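Putative drug/sodium antiporter (Escherichia coli, PDB 4Z3N) is a membrane transporter of the MATE family that transports the genotoxin colibactin, probably working as an antiporter. Local coordinates at residues 216-219 and 220-224. Numbering follows the deposited sequence.
Sequences ASFL and AQLSM. With OLC ((2R)-2,3-dihydroxypropyl (9Z)-octadec-9-enoate), chain E.
Phe218 meets two residues of the next helical turn, Gln221 and Leu222, and meets each with a different part of its ring. With chi1 at -177° the ring points away from its own backbone N, which carries its far end forward along the helix, toward these two residues. Gln221 arrives at the edge: NE2 lies near the ring plane, 3.7 Å from CD1 of Phe218, and the amide is turned 80° against the ring. Leu222 comes over one face, with CG 4.3 Å above the plane and displaced to the border of the ring, while its CD1 makes an oblique apolar contact with Phe218 CE2 at 4.1 Å. Under these side chains run the regular i to i+4 bonds of helix 209-232, from Ala220 N to Ala216 O through Ser223 N to Leu219 O.

Ser223 adds a polar feature. A chi1 of 34° swings its hydroxyl back over the preceding turn, where Ser223 OG sits 2.7 Å from Leu219 O and 2.8 Å from Ala220 O; its single proton can serve either carbonyl.

The helix forms part of the predicted membrane-spanning region, and its sides face different neighbours. Ser217 and Ala220 touch Tyr49 of helix 28-56, Ala216 and Leu219 lean on Leu198 of helix 181-204, and Phe218 and Leu222 touch Ser164 of helix 162-177. The monoolein chain lies against the Gln221 amide.

Chemically, one aromatic ring offers its rim to an amide nitrogen in edge-on van der Waals packing, neither an N-H...pi interaction nor a hydrogen bond, and the border of one face to a leucine, while the serine hydroxyl can spend its one proton on a backbone carbonyl of its own helix, as serines in transmembrane helices commonly do.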
# COMPACT_ATOMS: atom_id res chain seq x y z
N ALA A 216 -5.08 -21.15 7.57
CA ALA A 216 -3.87 -21.48 6.81
C ALA A 216 -3.14 -20.19 6.41
O ALA A 216 -1.92 -20.08 6.53
CB ALA A 216 -4.20 -22.31 5.58
N SER A 217 -3.91 -19.21 5.93
CA SER A 217 -3.39 -17.89 5.60
C SER A 217 -2.70 -17.28 6.81
O SER A 217 -1.62 -16.70 6.71
CB SER A 217 -4.51 -16.97 5.10
OG SER A 217 -4.83 -17.20 3.73
N PHE A 218 -3.31 -17.43 7.98
CA PHE A 218 -2.75 -16.87 9.19
C PHE A 218 -1.47 -17.60 9.67
O PHE A 218 -0.55 -16.96 10.21
CB PHE A 218 -3.83 -16.86 10.28
CG PHE A 218 -3.38 -16.23 11.56
CD1 PHE A 218 -2.86 -14.95 11.57
CD2 PHE A 218 -3.47 -16.93 12.75
CE1 PHE A 218 -2.44 -14.37 12.75
CE2 PHE A 218 -3.05 -16.35 13.93
CZ PHE A 218 -2.54 -15.07 13.93
N LEU A 219 -1.38 -18.91 9.49
CA LEU A 219 -0.19 -19.64 9.93
C LEU A 219 0.93 -19.36 8.94
O LEU A 219 2.12 -19.43 9.27
CB LEU A 219 -0.45 -21.15 10.05
CG LEU A 219 -1.46 -21.61 11.12
CD1 LEU A 219 -1.80 -23.08 10.97
CD2 LEU A 219 -0.94 -21.34 12.53
N ALA A 220 0.52 -19.04 7.71
CA ALA A 220 1.43 -18.50 6.71
C ALA A 220 2.07 -17.20 7.20
O ALA A 220 3.27 -17.02 7.10
CB ALA A 220 0.68 -18.26 5.39
N GLN A 221 1.27 -16.30 7.75
CA GLN A 221 1.79 -15.02 8.19
C GLN A 221 2.70 -15.18 9.40
O GLN A 221 3.73 -14.48 9.52
CB GLN A 221 0.64 -14.04 8.49
CG GLN A 221 0.13 -13.29 7.25
CD GLN A 221 -1.38 -12.96 7.31
OE1 GLN A 221 -1.98 -12.59 6.31
NE2 GLN A 221 -1.98 -13.08 8.50
N LEU A 222 2.35 -16.09 10.30
CA LEU A 222 3.20 -16.32 11.47
C LEU A 222 4.54 -16.95 11.08
O LEU A 222 5.57 -16.55 11.59
CB LEU A 222 2.48 -17.20 12.49
CG LEU A 222 1.45 -16.47 13.36
CD1 LEU A 222 0.83 -17.44 14.34
CD2 LEU A 222 2.10 -15.29 14.07
N SER A 223 4.53 -17.91 10.16
CA SER A 223 5.78 -18.51 9.71
C SER A 223 6.69 -17.44 9.10
O SER A 223 7.91 -17.50 9.26
CB SER A 223 5.55 -19.65 8.71
OG SER A 223 4.42 -19.41 7.89
N MET A 224 6.10 -16.46 8.43
CA MET A 224 6.87 -15.29 8.02
C MET A 224 7.47 -14.59 9.24
O MET A 224 8.67 -14.31 9.28
CB MET A 224 5.99 -14.31 7.26
CG MET A 224 5.52 -14.80 5.91
SD MET A 224 4.73 -13.42 5.05
CE MET A 224 5.85 -12.07 5.47
C9 OLC E . -5.02 -11.76 4.87
C8 OLC E . -4.07 -12.79 4.28
C7 OLC E . -3.15 -12.14 3.26
C6 OLC E . -1.80 -12.83 3.26
C5 OLC E . -0.70 -11.78 3.30
C4 OLC E . 0.36 -12.12 4.32